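PDB 3G5S: methylenetetrahydrofolate--tRNA-(uracil-5-)-methyltransferase TrmFO from Thermus thermophilus, which probably uses methylenetetrahydrofolate, FAD and NAD(P)H to methylate C5 of uridine 54 in tRNAs, giving 5-methyluridine. Local coordinates for residues E285-I290 with A299-Y304. Sequence-based numbering, arbitrary orientation.
Sequences EQKRLI and AEIVRY. With EDO (1,2-ethanediol), chain H.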
# COMPACT_ATOMS: atom_id res chain seq x y z
N GLU A 285 -9.72 -11.78 -12.98
CA GLU A 285 -10.05 -13.15 -12.59
C GLU A 285 -10.44 -13.23 -11.12
O GLU A 285 -11.37 -13.95 -10.75
CB GLU A 285 -8.89 -14.11 -12.88
CG GLU A 285 -8.58 -14.24 -14.36
CD GLU A 285 -9.66 -14.98 -15.14
OE1 GLU A 285 -10.78 -14.45 -15.29
OE2 GLU A 285 -9.38 -16.10 -15.60
N GLN A 286 -9.74 -12.49 -10.26
CA GLN A 286 -10.11 -12.44 -8.86
C GLN A 286 -11.53 -11.94 -8.70
O GLN A 286 -12.31 -12.49 -7.93
CB GLN A 286 -9.16 -11.53 -8.09
CG GLN A 286 -7.75 -12.06 -7.94
CD GLN A 286 -6.89 -11.20 -7.03
OE1 GLN A 286 -7.35 -10.74 -5.99
NE2 GLN A 286 -5.64 -11.00 -7.41
N LYS A 287 -11.88 -10.87 -9.42
CA LYS A 287 -13.23 -10.35 -9.31
C LYS A 287 -14.28 -11.38 -9.73
O LYS A 287 -15.28 -11.58 -9.04
CB LYS A 287 -13.38 -9.07 -10.15
CG LYS A 287 -14.76 -8.46 -10.07
CD LYS A 287 -14.83 -7.17 -10.87
CE LYS A 287 -16.21 -6.55 -10.78
NZ LYS A 287 -16.28 -5.27 -11.54
N ARG A 288 -14.04 -12.05 -10.85
CA ARG A 288 -14.98 -13.06 -11.33
C ARG A 288 -15.16 -14.18 -10.31
O ARG A 288 -16.28 -14.63 -10.05
CB ARG A 288 -14.49 -13.62 -12.67
CG ARG A 288 -15.46 -14.59 -13.31
CD ARG A 288 -15.05 -14.89 -14.74
NE ARG A 288 -13.71 -15.46 -14.82
CZ ARG A 288 -13.44 -16.76 -14.72
NH1 ARG A 288 -14.43 -17.63 -14.54
NH2 ARG A 288 -12.19 -17.19 -14.80
N LEU A 289 -14.05 -14.62 -9.73
CA LEU A 289 -14.08 -15.71 -8.76
C LEU A 289 -14.75 -15.28 -7.46
O LEU A 289 -15.60 -15.99 -6.92
CB LEU A 289 -12.66 -16.20 -8.49
CG LEU A 289 -12.11 -17.27 -9.43
CD1 LEU A 289 -12.52 -18.65 -8.94
CD2 LEU A 289 -12.59 -17.06 -10.87
N ILE A 290 -14.39 -14.10 -6.96
CA ILE A 290 -14.95 -13.61 -5.71
C ILE A 290 -16.47 -13.51 -5.80
O ILE A 290 -17.18 -13.83 -4.85
CB ILE A 290 -14.34 -12.24 -5.31
CG1 ILE A 290 -12.89 -12.42 -4.84
CG2 ILE A 290 -15.18 -11.58 -4.23
CD1 ILE A 290 -12.09 -11.15 -4.85
N ALA A 299 -19.88 -7.81 -4.63
CA ALA A 299 -18.83 -7.23 -3.82
C ALA A 299 -17.98 -6.25 -4.61
O ALA A 299 -17.69 -6.48 -5.79
CB ALA A 299 -17.96 -8.32 -3.23
N GLU A 300 -17.59 -5.16 -3.95
CA GLU A 300 -16.66 -4.18 -4.50
C GLU A 300 -15.29 -4.48 -3.92
O GLU A 300 -15.07 -4.36 -2.71
CB GLU A 300 -17.08 -2.75 -4.13
CG GLU A 300 -16.11 -1.69 -4.64
CD GLU A 300 -16.52 -0.26 -4.27
OE1 GLU A 300 -17.73 0.00 -4.10
OE2 GLU A 300 -15.63 0.61 -4.18
N ILE A 301 -14.37 -4.91 -4.77
CA ILE A 301 -13.02 -5.23 -4.33
C ILE A 301 -12.21 -3.96 -4.32
O ILE A 301 -12.04 -3.32 -5.36
CB ILE A 301 -12.36 -6.27 -5.25
CG1 ILE A 301 -13.13 -7.60 -5.18
CG2 ILE A 301 -10.90 -6.47 -4.87
CD1 ILE A 301 -13.26 -8.29 -6.51
N VAL A 302 -11.71 -3.58 -3.14
CA VAL A 302 -10.94 -2.36 -3.01
C VAL A 302 -9.43 -2.59 -3.01
O VAL A 302 -8.67 -1.66 -3.26
CB VAL A 302 -11.36 -1.53 -1.77
CG1 VAL A 302 -12.79 -1.05 -1.92
CG2 VAL A 302 -11.19 -2.34 -0.50
N ARG A 303 -8.99 -3.82 -2.73
CA ARG A 303 -7.57 -4.14 -2.79
C ARG A 303 -7.45 -5.58 -3.26
O ARG A 303 -7.96 -6.48 -2.60
CB ARG A 303 -6.92 -3.95 -1.41
CG ARG A 303 -5.40 -4.04 -1.42
CD ARG A 303 -4.86 -5.48 -1.31
NE ARG A 303 -3.47 -5.41 -0.87
CZ ARG A 303 -2.40 -5.45 -1.66
NH1 ARG A 303 -2.52 -5.67 -2.97
NH2 ARG A 303 -1.19 -5.31 -1.12
N TYR A 304 -6.82 -5.79 -4.41
CA TYR A 304 -6.70 -7.13 -4.96
C TYR A 304 -5.56 -7.92 -4.31
O TYR A 304 -4.58 -7.35 -3.84
CB TYR A 304 -6.51 -7.07 -6.48
CG TYR A 304 -7.81 -6.78 -7.20
CD1 TYR A 304 -8.67 -7.82 -7.53
CD2 TYR A 304 -8.18 -5.49 -7.55
CE1 TYR A 304 -9.85 -7.60 -8.18
CE2 TYR A 304 -9.38 -5.25 -8.21
CZ TYR A 304 -10.21 -6.31 -8.52
OH TYR A 304 -11.39 -6.10 -9.17
C1 EDO H . -18.18 3.86 -3.61
O1 EDO H . -18.59 2.56 -3.15
C2 EDO H . -16.69 4.04 -3.36
O2 EDO H . -15.95 3.16 -4.21
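The CA atoms of Lys287 and Ile301 are the nearest across the contact, 7.1 Å apart. Residues 285-290 are the last turns of a helix. Residues 299-304 pass it at a slant in a roughly opposite direction, with Tyr304 nearest Gln286 and Ala299 nearest Ile290, judged by CA atoms. At Val302 the strand bends through a classic beta bulge, with Val302 and Arg303 together opposite Ile163.

Ile301 carries the apolar centre of the contact. Its CG1 lies anti to the carbonyl carbon (chi1 -64°) and carries CD1 to the helix, 3.5 Å from Lys287 CA. The same methyl meets Ile290 CD1 tip to tip, also at 3.5 Å. Ile301 CG2 turns back onto its own segment and sits 3.5 Å above the centre of the Tyr304 ring. That ring presents its edge to the helix. Gln286 CB lies at this edge in plane, 3.8 Å from Tyr304 CD1. The Gln286 and Tyr304 side chains run past each other in opposite directions, the amide plane turned 77° from the ring and OE1 3.6 Å from Tyr304 CD1. OE1 accepts from Gly305 N and NE2 donates to Leu281 O, so both ends of this buried amide are held. Lys287 passes Tyr304 OH with its CB at 3.7 Å, and its extended chain then leads away.

The contact is mainly apolar and joins helix 283-290 to edge strand 301-303 of the antiparallel sheet. Strand 163-165 adjoins that edge strand, and Pro162 touches both Gln286 and Ile290. Trp283 stacks on Tyr304. On another side of the helix, Leu289 packs against helix 193-205.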